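Local atomic coordinates of cell Inhibiting Factor (CifBp) (Burkholderia pseudomallei, PDB entry 3GQM), a protein that deamidates a specific glutamine of host NEDD8 to glutamate, shutting down cullin-RING ubiquitin ligases and so blocking the host cell cycle. Residues S45-N50 with F97-P102; K34-S39 with Q264-A269; S107-F112 with I122-I127; L114-D119 with A256-D261. All coordinates share one frame; numbering follows the deposited sequence.

Contact 1: residues S45-N50 with F97-P102; sequences SGESSN and FALMTP
L99 and N50 carry this contact, one through its methyls and the other through its amide. L99 points its side chain at the turn that begins helix 47-53. Its CD1 lies 3.2 Å from the carbonyl oxygen of S45, while CD2 packs 3.7 Å from CG of E47, the two side chains crossing at about a right angle. A branched tip suits this place, since each methyl meets a different part of the turn. N50 holds the loop backbone at M100. With CG anti to the backbone N (chi1 -169°), its amide faces the loop. OD1 accepts from M100 N at 3.0 Å along a nearly straight N-H (172°), the donor tilted from the carbonyl plane. ND2 donates a hydrogen bond to M100 O at 2.9 Å, in the plane of that carbonyl and on a lone pair, and also bonds to L44 O. An asparagine fits because one flat group offers both a donor and an acceptor to the same residue. E47 lends only its aliphatic part; its carboxylate forms a salt bridge with R51. The N50 amide thus joins helix 47-53 (N-cap G46) to the extended loop leading into helix 104-116, which starts at the inferred active-site C104.

Contact 2: residues K34-S39 with Q264-A269; sequences KATLAS and QFQRNA
The hydroxyl of T36 is hydrogen-bonded to the carbonyl of L32, one turn earlier in its own helix; NE2 and CG of Q266 each lie 3.6 Å from T36 OG1 without bonding to it. The approach to Q266 is packing, the two side chains crossing at about a right angle. With OG1 turned to the helix backbone, CG2 stands anti to the backbone N of T36 and points at the partner helix. There it meets CB of A269 at 3.6 Å and sits over one face of the F265 ring, offset toward the rim, 4.2 Å from CZ. Threonine is apt here because its branches divide the work, the hydroxyl serving its own helix and the methyl the interface. The small A269 lets this methyl in close. Helices 29-42 and 262-273, from opposite ends of the chain, thus pack side by side and nearly parallel, their axes 10.0 Å apart at an angle of 20°. L37 comes to the same phenyl ring in a different way, its CD2 lying in plane at the edge, 3.7 Å from CZ. F265 also touches L114 and M115 of helix 104-116, so the ring spans three helices. On helix 262-273, Q264 NE2 donates to N268 OD1 at 3.2 Å, from above the carbonyl plane, while N268 ND2 bonds to the carbonyls of L114 and E117.

Contact 3: residues S107-F112 with I122-I127; sequences SANNIF and IDPTSI
This is a partly buried, apolar contact in which the middle of helix 104-116, through N109 and F112, receives the loop 122-127 that follows soon after it in the chain. F112 is the main hydrophobic element. Its side chain leaves the helix with CG anti to the backbone N (chi1 -177°), which carries the ring out among three loop residues. CG2 of I122 meets the ring edge in plane, 3.9 Å from CE2. CD1 of I127 reaches CZ at 3.7 Å, and CB of P124 lies 3.8 Å from CD2, the proline and phenylalanine side chains running antiparallel alongside one another. P124 also packs on N109, its CG 3.6 Å from the backbone O and 3.8 Å from OD1. A rigid, compact ring suits this spot, as it can press on a helix backbone without needing a polar partner. N109 OD1 is bonded by K160 NZ, and ND2 also has a hydrogen bond outside this contact. The loop is shaped from within by D123: OD1 accepts from the backbone N of T125 (3.0 Å), an Asx turn, and from T125 OG1 (2.6 Å), both from the same face of the carboxylate. F112 also touches V149 and I151 of strand 147-154, so the ring sits between loop and sheet. A helix that bears the inferred active-site cysteine C104 at its start and lies against an antiparallel sheet is consistent with the papain-like fold of clan CA.

Contact 4: residues L114-D119 with A256-D261; sequences LMTEKD and ASHEYD
Two side chains at the end of helix 104-116 each lie over the face of an aromatic ring on strand 253-260. M115 is bent at its last torsion (chi3 60°), which turns the terminal methyl onto the face of Y260. CE lies 3.8 Å from the ring centroid in a CH-pi contact, displaced toward the rim and 3.4 Å from CE2. SD stands farther above the same face, 5.4 Å from the centroid, a Met-aromatic contact. Flexible and polarisable, methionine is well suited to settling on an aromatic face, and Y260 sends its hydroxyl beyond the contact to D164. The second pair is T116 on H258, with CB over the face, 4.2 Å from the centroid of the imidazole, and CG2 close to ND1. Its OG1 turns back to the F112 carbonyl, leaving carbon to meet the ring. H258 ND1 donates to E259 O at 2.6 Å, in the plane of both the ring and the carbonyl and on a lone pair, a bond that would help fix the rotation of the imidazole. A water links the backbones, donating to T116 O (2.6 Å) and to E259 O (2.9 Å), so the latter oxygen is gripped twice. No direct hydrogen bond joins the segments. Their union therefore rests on dispersion and CH-pi forces, with the water satisfying a carbonyl where the helix stops; the short ND1-to-carbonyl distance is consistent with a proton on ND1.

In the fold
Contact 2 is buried and contact 1 lies at the surface, with contacts 3 and 4 partly buried between these extremes. Chemistry follows place: contact 1 is the one with direct hydrogen bonds between its segments, whereas the others rely mainly on apolar and aromatic packing, contact 4 adding a bridging water. Contacts 3 and 4 share helix 104-116 and meet where F112 touches H258 and where E117 bonds to I122 N. Contact 4 meets contact 2 at N268. Contact 1 touches contact 3 by packing of P102 on S107. Helix 104-116 is thus the common element: 122-127, 256-261 and 264-269 all pack on it, and 97-102 leads into it.

Contact 1: residues S45-N50 with F97-P102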
loop_
_atom_site.group_PDB
_atom_site.type_symbol
_atom_site.label_atom_id
_atom_site.label_comp_id
_atom_site.label_asym_id
_atom_site.label_seq_id
_atom_site.Cartn_x
_atom_site.Cartn_y
_atom_site.Cartn_z
ATOM N N SER A 45 -7.002 -9.474 -12.150
ATOM C CA SER A 45 -6.848 -10.796 -12.736
ATOM C C SER A 45 -6.647 -10.575 -14.227
ATOM O O SER A 45 -6.181 -11.472 -14.911
ATOM C CB SER A 45 -8.074 -11.684 -12.456
ATOM O OG SER A 45 -9.251 -11.001 -12.839
ATOM N N GLY A 46 -6.993 -9.374 -14.702
ATOM C CA GLY A 46 -6.740 -8.933 -16.074
ATOM C C GLY A 46 -5.274 -8.531 -16.314
ATOM O O GLY A 46 -4.636 -7.833 -15.489
ATOM N N GLU A 47 -4.744 -8.964 -17.454
ATOM C CA GLU A 47 -3.326 -8.791 -17.765
ATOM C C GLU A 47 -2.983 -7.319 -17.840
ATOM O O GLU A 47 -2.070 -6.862 -17.165
ATOM C CB GLU A 47 -2.958 -9.501 -19.071
ATOM C CG GLU A 47 -1.511 -9.848 -19.164
ATOM C CD GLU A 47 -1.095 -10.361 -20.551
ATOM O OE1 GLU A 47 -1.959 -10.830 -21.339
ATOM O OE2 GLU A 47 0.112 -10.286 -20.852
ATOM N N SER A 48 -3.738 -6.567 -18.629
ATOM C CA SER A 48 -3.429 -5.177 -18.826
ATOM C C SER A 48 -3.568 -4.378 -17.519
ATOM O O SER A 48 -2.683 -3.613 -17.159
ATOM C CB SER A 48 -4.268 -4.611 -19.964
ATOM O OG SER A 48 -4.042 -5.385 -21.153
ATOM N N SER A 49 -4.648 -4.612 -16.789
ATOM C CA SER A 49 -4.856 -3.948 -15.489
ATOM C C SER A 49 -3.702 -4.280 -14.516
ATOM O O SER A 49 -3.085 -3.371 -13.953
ATOM C CB SER A 49 -6.210 -4.359 -14.884
ATOM O OG SER A 49 -7.252 -3.729 -15.606
ATOM N N ASN A 50 -3.417 -5.574 -14.364
ATOM C CA ASN A 50 -2.348 -6.044 -13.479
ATOM C C ASN A 50 -0.987 -5.358 -13.749
ATOM O O ASN A 50 -0.363 -4.820 -12.836
ATOM C CB ASN A 50 -2.247 -7.571 -13.518
ATOM C CG ASN A 50 -1.340 -8.135 -12.441
ATOM O OD1 ASN A 50 -0.123 -8.115 -12.579
ATOM N ND2 ASN A 50 -1.921 -8.688 -11.382
ATOM N N PHE A 97 6.137 -13.446 -17.318
ATOM C CA PHE A 97 4.831 -13.011 -17.867
ATOM C C PHE A 97 3.646 -13.195 -16.937
ATOM O O PHE A 97 2.545 -12.758 -17.251
ATOM C CB PHE A 97 4.521 -13.631 -19.239
ATOM C CG PHE A 97 5.507 -13.239 -20.303
ATOM C CD1 PHE A 97 5.418 -12.008 -20.936
ATOM C CD2 PHE A 97 6.537 -14.106 -20.652
ATOM C CE1 PHE A 97 6.341 -11.632 -21.911
ATOM C CE2 PHE A 97 7.456 -13.745 -21.625
ATOM C CZ PHE A 97 7.353 -12.493 -22.258
ATOM N N ALA A 98 3.871 -13.823 -15.799
ATOM C CA ALA A 98 2.772 -14.138 -14.886
ATOM C C ALA A 98 2.233 -12.876 -14.245
ATOM O O ALA A 98 2.899 -11.858 -14.175
ATOM C CB ALA A 98 3.202 -15.141 -13.817
ATOM N N LEU A 99 0.994 -12.927 -13.808
ATOM C CA LEU A 99 0.417 -11.743 -13.212
ATOM C C LEU A 99 0.899 -11.717 -11.781
ATOM O O LEU A 99 1.206 -12.752 -11.187
ATOM C CB LEU A 99 -1.102 -11.741 -13.315
ATOM C CG LEU A 99 -1.702 -11.731 -14.733
ATOM C CD1 LEU A 99 -3.043 -11.051 -14.643
ATOM C CD2 LEU A 99 -0.789 -10.997 -15.702
ATOM N N MET A 100 1.030 -10.531 -11.235
ATOM C CA MET A 100 1.628 -10.492 -9.936
ATOM C C MET A 100 0.671 -10.068 -8.831
ATOM O O MET A 100 -0.297 -9.378 -9.089
ATOM C CB MET A 100 2.891 -9.663 -9.975
ATOM C CG MET A 100 2.717 -8.204 -10.234
ATOM S SD MET A 100 4.396 -7.526 -10.315
ATOM C CE MET A 100 5.197 -8.338 -8.906
ATOM N N THR A 101 0.927 -10.558 -7.623
ATOM C CA THR A 101 0.383 -9.929 -6.432
ATOM C C THR A 101 1.590 -9.293 -5.714
ATOM O O THR A 101 2.581 -9.941 -5.460
ATOM C CB THR A 101 -0.507 -10.897 -5.584
ATOM O OG1 THR A 101 -1.392 -10.137 -4.738
ATOM C CG2 THR A 101 0.322 -11.912 -4.814
ATOM N N PRO A 102 1.519 -7.991 -5.463
ATOM C CA PRO A 102 2.687 -7.178 -5.119
ATOM C C PRO A 102 3.151 -7.295 -3.640
ATOM O O PRO A 102 2.312 -7.390 -2.752
ATOM C CB PRO A 102 2.154 -5.756 -5.373
ATOM C CG PRO A 102 0.721 -5.872 -5.024
ATOM C CD PRO A 102 0.315 -7.161 -5.643
#

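Contact 2: residues K34-S39 with Q264-A269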
loop_
_atom_site.group_PDB
_atom_site.type_symbol
_atom_site.label_atom_id
_atom_site.label_comp_id
_atom_site.label_asym_id
_atom_site.label_seq_id
_atom_site.Cartn_x
_atom_site.Cartn_y
_atom_site.Cartn_z
ATOM N N LYS A 34 -15.355 2.107 -1.097
ATOM C CA LYS A 34 -15.399 0.635 -1.013
ATOM C C LYS A 34 -15.633 -0.018 -2.371
ATOM O O LYS A 34 -14.937 -0.975 -2.759
ATOM C CB LYS A 34 -16.440 0.218 0.040
ATOM C CG LYS A 34 -16.747 -1.283 0.081
ATOM C CD LYS A 34 -17.651 -1.515 1.276
ATOM C CE LYS A 34 -18.436 -2.812 1.168
ATOM N NZ LYS A 34 -17.555 -3.996 1.385
ATOM N N ALA A 35 -16.617 0.512 -3.106
ATOM C CA ALA A 35 -16.856 0.057 -4.463
ATOM C C ALA A 35 -15.706 0.300 -5.446
ATOM O O ALA A 35 -15.446 -0.531 -6.263
ATOM C CB ALA A 35 -18.182 0.665 -5.022
ATOM N N THR A 36 -15.054 1.449 -5.398
ATOM C CA THR A 36 -13.897 1.697 -6.253
ATOM C C THR A 36 -12.795 0.645 -5.962
ATOM O O THR A 36 -12.282 -0.078 -6.868
ATOM C CB THR A 36 -13.349 3.143 -6.003
ATOM O OG1 THR A 36 -14.347 4.102 -6.337
ATOM C CG2 THR A 36 -12.093 3.468 -6.846
ATOM N N LEU A 37 -12.451 0.518 -4.684
ATOM C CA LEU A 37 -11.423 -0.445 -4.292
ATOM C C LEU A 37 -11.842 -1.844 -4.737
ATOM O O LEU A 37 -11.025 -2.539 -5.305
ATOM C CB LEU A 37 -11.123 -0.368 -2.791
ATOM C CG LEU A 37 -10.383 0.905 -2.337
ATOM C CD1 LEU A 37 -10.438 1.059 -0.799
ATOM C CD2 LEU A 37 -8.936 1.027 -2.852
ATOM N N ALA A 38 -13.105 -2.238 -4.537
ATOM C CA ALA A 38 -13.536 -3.594 -4.929
ATOM C C ALA A 38 -13.411 -3.840 -6.444
ATOM O O ALA A 38 -12.858 -4.830 -6.849
ATOM C CB ALA A 38 -14.989 -3.910 -4.460
ATOM N N SER A 39 -13.910 -2.933 -7.278
ATOM C CA SER A 39 -13.813 -3.172 -8.718
ATOM C C SER A 39 -12.356 -3.130 -9.152
ATOM O O SER A 39 -11.945 -3.962 -9.950
ATOM C CB SER A 39 -14.672 -2.203 -9.542
ATOM O OG SER A 39 -14.273 -0.847 -9.327
ATOM N N GLN A 264 -10.744 12.192 -8.525
ATOM C CA GLN A 264 -9.552 11.856 -9.382
ATOM C C GLN A 264 -9.123 10.440 -9.114
ATOM O O GLN A 264 -8.872 9.673 -10.077
ATOM C CB GLN A 264 -8.367 12.813 -9.134
ATOM C CG GLN A 264 -7.316 12.756 -10.245
ATOM C CD GLN A 264 -7.944 12.881 -11.651
ATOM O OE1 GLN A 264 -8.728 13.774 -11.918
ATOM N NE2 GLN A 264 -7.617 11.965 -12.524
ATOM N N PHE A 265 -9.091 10.079 -7.808
ATOM C CA PHE A 265 -8.825 8.684 -7.393
ATOM C C PHE A 265 -9.756 7.666 -8.094
ATOM O O PHE A 265 -9.313 6.653 -8.671
ATOM C CB PHE A 265 -8.917 8.534 -5.853
ATOM C CG PHE A 265 -8.871 7.079 -5.355
ATOM C CD1 PHE A 265 -8.057 6.123 -5.965
ATOM C CD2 PHE A 265 -9.619 6.689 -4.249
ATOM C CE1 PHE A 265 -8.043 4.804 -5.535
ATOM C CE2 PHE A 265 -9.600 5.361 -3.790
ATOM C CZ PHE A 265 -8.804 4.418 -4.423
ATOM N N GLN A 266 -11.050 7.932 -8.001
ATOM C CA GLN A 266 -12.069 7.084 -8.631
ATOM C C GLN A 266 -11.809 7.026 -10.104
ATOM O O GLN A 266 -11.841 5.971 -10.707
ATOM C CB GLN A 266 -13.446 7.687 -8.411
ATOM C CG GLN A 266 -13.929 7.613 -6.987
ATOM C CD GLN A 266 -15.379 8.050 -6.926
ATOM O OE1 GLN A 266 -15.689 9.226 -7.086
ATOM N NE2 GLN A 266 -16.265 7.111 -6.713
ATOM N N ARG A 267 -11.517 8.176 -10.665
ATOM C CA ARG A 267 -11.266 8.276 -12.083
ATOM C C ARG A 267 -10.011 7.456 -12.480
ATOM O O ARG A 267 -10.062 6.665 -13.435
ATOM C CB ARG A 267 -11.163 9.762 -12.493
ATOM C CG ARG A 267 -11.347 9.971 -13.973
ATOM C CD ARG A 267 -11.549 11.481 -14.329
ATOM N NE ARG A 267 -12.027 11.631 -15.721
ATOM C CZ ARG A 267 -13.285 11.435 -16.161
ATOM N NH1 ARG A 267 -14.292 11.086 -15.363
ATOM N NH2 ARG A 267 -13.540 11.590 -17.445
ATOM N N ASN A 268 -8.913 7.604 -11.752
ATOM C CA ASN A 268 -7.711 6.778 -12.050
ATOM C C ASN A 268 -8.010 5.316 -11.927
ATOM O O ASN A 268 -7.594 4.501 -12.791
ATOM C CB ASN A 268 -6.519 7.146 -11.151
ATOM C CG ASN A 268 -6.046 8.558 -11.361
ATOM O OD1 ASN A 268 -6.249 9.128 -12.447
ATOM N ND2 ASN A 268 -5.383 9.155 -10.329
ATOM N N ALA A 269 -8.748 4.937 -10.878
ATOM C CA ALA A 269 -8.972 3.496 -10.683
ATOM C C ALA A 269 -9.893 2.914 -11.761
ATOM O O ALA A 269 -9.751 1.732 -12.143
ATOM C CB ALA A 269 -9.511 3.167 -9.294
#

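Contact 3: residues S107-F112 with I122-I127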
loop_
_atom_site.group_PDB
_atom_site.type_symbol
_atom_site.label_atom_id
_atom_site.label_comp_id
_atom_site.label_asym_id
_atom_site.label_seq_id
_atom_site.Cartn_x
_atom_site.Cartn_y
_atom_site.Cartn_z
ATOM N N SER A 107 2.992 -2.433 -3.600
ATOM C CA SER A 107 1.554 -2.144 -3.440
ATOM C C SER A 107 1.312 -0.734 -2.900
ATOM O O SER A 107 0.506 0.017 -3.468
ATOM C CB SER A 107 0.824 -3.188 -2.580
ATOM O OG SER A 107 1.341 -3.204 -1.226
ATOM N N ALA A 108 2.063 -0.341 -1.863
ATOM C CA ALA A 108 1.903 0.972 -1.272
ATOM C C ALA A 108 2.319 2.082 -2.260
ATOM O O ALA A 108 1.627 3.107 -2.380
ATOM C CB ALA A 108 2.712 1.091 0.068
ATOM N N ASN A 109 3.457 1.916 -2.921
ATOM C CA ASN A 109 3.926 2.929 -3.866
ATOM C C ASN A 109 2.912 3.173 -5.016
ATOM O O ASN A 109 2.578 4.288 -5.312
ATOM C CB ASN A 109 5.311 2.553 -4.420
ATOM C CG ASN A 109 6.431 2.793 -3.431
ATOM O OD1 ASN A 109 6.286 3.523 -2.449
ATOM N ND2 ASN A 109 7.531 2.130 -3.649
ATOM N N ASN A 110 2.411 2.110 -5.610
ATOM C CA ASN A 110 1.457 2.212 -6.713
ATOM C C ASN A 110 0.043 2.665 -6.349
ATOM O O ASN A 110 -0.534 3.501 -7.051
ATOM C CB ASN A 110 1.456 0.899 -7.489
ATOM C CG ASN A 110 2.698 0.802 -8.372
ATOM O OD1 ASN A 110 2.922 1.698 -9.190
ATOM N ND2 ASN A 110 3.559 -0.219 -8.149
ATOM N N ILE A 111 -0.511 2.144 -5.245
ATOM C CA ILE A 111 -1.827 2.651 -4.783
ATOM C C ILE A 111 -1.745 4.120 -4.337
ATOM O O ILE A 111 -2.696 4.907 -4.551
ATOM C CB ILE A 111 -2.441 1.749 -3.673
ATOM C CG1 ILE A 111 -2.866 0.387 -4.299
ATOM C CG2 ILE A 111 -3.616 2.491 -2.992
ATOM C CD1 ILE A 111 -3.002 -0.781 -3.275
ATOM N N PHE A 112 -0.617 4.492 -3.742
ATOM C CA PHE A 112 -0.348 5.907 -3.449
ATOM C C PHE A 112 -0.417 6.795 -4.723
ATOM O O PHE A 112 -1.065 7.849 -4.695
ATOM C CB PHE A 112 1.036 6.075 -2.805
ATOM C CG PHE A 112 1.369 7.513 -2.391
ATOM C CD1 PHE A 112 1.071 7.962 -1.079
ATOM C CD2 PHE A 112 1.970 8.411 -3.317
ATOM C CE1 PHE A 112 1.349 9.278 -0.670
ATOM C CE2 PHE A 112 2.285 9.736 -2.936
ATOM C CZ PHE A 112 1.971 10.178 -1.606
ATOM N N ILE A 122 3.974 11.609 -9.566
ATOM C CA ILE A 122 4.495 11.677 -8.200
ATOM C C ILE A 122 5.281 10.387 -7.934
ATOM O O ILE A 122 4.829 9.280 -8.237
ATOM C CB ILE A 122 3.376 11.816 -7.119
ATOM C CG1 ILE A 122 2.504 13.060 -7.362
ATOM C CG2 ILE A 122 3.974 11.942 -5.694
ATOM C CD1 ILE A 122 1.102 12.941 -6.716
ATOM N N ASP A 123 6.477 10.555 -7.408
ATOM C CA ASP A 123 7.345 9.447 -7.131
ATOM C C ASP A 123 7.362 9.358 -5.640
ATOM O O ASP A 123 7.994 10.186 -4.992
ATOM C CB ASP A 123 8.746 9.738 -7.654
ATOM C CG ASP A 123 9.668 8.557 -7.503
ATOM O OD1 ASP A 123 9.313 7.538 -6.815
ATOM O OD2 ASP A 123 10.727 8.660 -8.117
ATOM N N PRO A 124 6.583 8.404 -5.088
ATOM C CA PRO A 124 6.497 8.244 -3.657
ATOM C C PRO A 124 7.834 7.831 -3.092
ATOM O O PRO A 124 8.008 7.957 -1.907
ATOM C CB PRO A 124 5.491 7.107 -3.488
ATOM C CG PRO A 124 5.472 6.410 -4.817
ATOM C CD PRO A 124 5.825 7.372 -5.831
ATOM N N THR A 125 8.773 7.329 -3.903
ATOM C CA THR A 125 10.100 6.988 -3.327
ATOM C C THR A 125 10.970 8.225 -3.062
ATOM O O THR A 125 11.946 8.141 -2.311
ATOM C CB THR A 125 10.897 5.943 -4.157
ATOM O OG1 THR A 125 11.215 6.497 -5.437
ATOM C CG2 THR A 125 10.085 4.706 -4.355
ATOM N N SER A 126 10.589 9.376 -3.641
ATOM C CA SER A 126 11.394 10.599 -3.518
ATOM C C SER A 126 10.756 11.736 -2.720
ATOM O O SER A 126 11.445 12.719 -2.376
ATOM C CB SER A 126 11.804 11.116 -4.901
ATOM O OG SER A 126 10.665 11.395 -5.685
ATOM N N ILE A 127 9.460 11.636 -2.415
ATOM C CA ILE A 127 8.835 12.651 -1.571
ATOM C C ILE A 127 9.538 12.783 -0.196
ATOM O O ILE A 127 10.312 11.926 0.195
ATOM C CB ILE A 127 7.287 12.439 -1.425
ATOM C CG1 ILE A 127 6.973 11.008 -0.942
ATOM C CG2 ILE A 127 6.563 12.783 -2.745
ATOM C CD1 ILE A 127 5.470 10.740 -0.634
#

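Contact 4: residues L114-D119 with A256-D261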
loop_
_atom_site.group_PDB
_atom_site.type_symbol
_atom_site.label_atom_id
_atom_site.label_comp_id
_atom_site.label_asym_id
_atom_site.label_seq_id
_atom_site.Cartn_x
_atom_site.Cartn_y
_atom_site.Cartn_z
ATOM N N LEU A 114 -1.839 5.925 -7.595
ATOM C CA LEU A 114 -3.257 5.851 -8.037
ATOM C C LEU A 114 -4.169 6.860 -7.330
ATOM O O LEU A 114 -5.012 7.491 -7.968
ATOM C CB LEU A 114 -3.855 4.451 -7.860
ATOM C CG LEU A 114 -5.142 4.123 -8.637
ATOM C CD1 LEU A 114 -4.888 4.085 -10.116
ATOM C CD2 LEU A 114 -5.701 2.803 -8.241
ATOM N N MET A 115 -3.995 7.024 -6.029
ATOM C CA MET A 115 -4.873 7.917 -5.268
ATOM C C MET A 115 -4.598 9.419 -5.512
ATOM O O MET A 115 -5.539 10.206 -5.572
ATOM C CB MET A 115 -4.740 7.585 -3.773
ATOM C CG MET A 115 -5.263 6.194 -3.451
ATOM S SD MET A 115 -5.053 5.748 -1.733
ATOM C CE MET A 115 -6.011 7.056 -0.949
ATOM N N THR A 116 -3.308 9.788 -5.629
ATOM C CA THR A 116 -2.859 11.173 -5.552
ATOM C C THR A 116 -2.626 11.844 -6.901
ATOM O O THR A 116 -2.619 13.047 -6.958
ATOM C CB THR A 116 -1.522 11.285 -4.771
ATOM O OG1 THR A 116 -0.538 10.435 -5.366
ATOM C CG2 THR A 116 -1.709 10.884 -3.286
ATOM N N GLU A 117 -2.426 11.092 -7.970
ATOM C CA GLU A 117 -1.995 11.688 -9.259
ATOM C C GLU A 117 -3.167 12.240 -10.065
ATOM O O GLU A 117 -4.279 11.714 -10.025
ATOM C CB GLU A 117 -1.214 10.697 -10.136
ATOM C CG GLU A 117 0.227 10.531 -9.672
ATOM C CD GLU A 117 1.030 9.495 -10.455
ATOM O OE1 GLU A 117 0.445 8.629 -11.168
ATOM O OE2 GLU A 117 2.279 9.542 -10.322
ATOM N N LYS A 118 -2.884 13.279 -10.824
ATOM C CA LYS A 118 -3.856 13.787 -11.777
ATOM C C LYS A 118 -3.109 13.787 -13.104
ATOM O O LYS A 118 -3.149 12.810 -13.851
ATOM C CB LYS A 118 -4.267 15.191 -11.333
ATOM C CG LYS A 118 -5.583 15.683 -11.837
ATOM C CD LYS A 118 -5.530 16.220 -13.252
ATOM C CE LYS A 118 -6.559 17.329 -13.444
ATOM N NZ LYS A 118 -7.639 17.263 -12.401
ATOM N N ASP A 119 -2.362 14.857 -13.336
ATOM C CA ASP A 119 -1.622 15.019 -14.567
ATOM C C ASP A 119 -0.125 15.280 -14.316
ATOM O O ASP A 119 0.665 15.297 -15.266
ATOM C CB ASP A 119 -2.300 16.088 -15.465
ATOM C CG ASP A 119 -2.638 17.393 -14.719
ATOM O OD1 ASP A 119 -2.275 17.603 -13.528
ATOM O OD2 ASP A 119 -3.265 18.254 -15.355
ATOM N N ALA A 256 5.025 9.939 5.250
ATOM C CA ALA A 256 4.791 11.112 4.428
ATOM C C ALA A 256 3.315 11.171 4.132
ATOM O O ALA A 256 2.700 10.138 3.944
ATOM C CB ALA A 256 5.586 10.981 3.117
ATOM N N SER A 257 2.725 12.361 4.078
ATOM C CA SER A 257 1.291 12.449 3.750
ATOM C C SER A 257 1.124 13.292 2.503
ATOM O O SER A 257 2.027 14.020 2.141
ATOM C CB SER A 257 0.444 13.008 4.907
ATOM O OG SER A 257 0.776 14.363 5.125
ATOM N N HIS A 258 -0.007 13.165 1.832
ATOM C CA HIS A 258 -0.215 13.873 0.578
ATOM C C HIS A 258 -1.707 13.948 0.359
ATOM O O HIS A 258 -2.404 12.926 0.393
ATOM C CB HIS A 258 0.394 13.049 -0.556
ATOM C CG HIS A 258 0.562 13.803 -1.829
ATOM N ND1 HIS A 258 -0.504 14.307 -2.540
ATOM C CD2 HIS A 258 1.676 14.132 -2.535
ATOM C CE1 HIS A 258 -0.057 14.925 -3.625
ATOM N NE2 HIS A 258 1.260 14.838 -3.641
ATOM N N GLU A 259 -2.198 15.136 0.038
ATOM C CA GLU A 259 -3.611 15.268 -0.276
ATOM C C GLU A 259 -3.973 14.504 -1.536
ATOM O O GLU A 259 -3.111 14.252 -2.414
ATOM C CB GLU A 259 -4.036 16.744 -0.444
ATOM C CG GLU A 259 -3.291 17.492 -1.532
ATOM C CD GLU A 259 -3.642 18.987 -1.524
ATOM O OE1 GLU A 259 -4.786 19.305 -1.879
ATOM O OE2 GLU A 259 -2.795 19.836 -1.131
ATOM N N TYR A 260 -5.250 14.149 -1.624
ATOM C CA TYR A 260 -5.790 13.648 -2.871
ATOM C C TYR A 260 -7.207 14.132 -3.089
ATOM O O TYR A 260 -7.965 14.409 -2.128
ATOM C CB TYR A 260 -5.693 12.102 -2.952
ATOM C CG TYR A 260 -6.611 11.295 -2.031
ATOM C CD1 TYR A 260 -7.905 10.909 -2.443
ATOM C CD2 TYR A 260 -6.178 10.931 -0.741
ATOM C CE1 TYR A 260 -8.743 10.163 -1.609
ATOM C CE2 TYR A 260 -7.003 10.181 0.105
ATOM C CZ TYR A 260 -8.267 9.775 -0.338
ATOM O OH TYR A 260 -9.030 9.061 0.527
ATOM N N ASP A 261 -7.537 14.261 -4.362
ATOM C CA ASP A 261 -8.896 14.463 -4.808
ATOM C C ASP A 261 -9.632 13.131 -4.893
ATOM O O ASP A 261 -9.256 12.274 -5.678
ATOM C CB ASP A 261 -8.897 15.039 -6.219
ATOM C CG ASP A 261 -10.297 15.355 -6.681
ATOM O OD1 ASP A 261 -10.745 16.470 -6.377
ATOM O OD2 ASP A 261 -10.963 14.492 -7.298
HETATM O O HOH W 1 -2.875 14.942 -5.210
#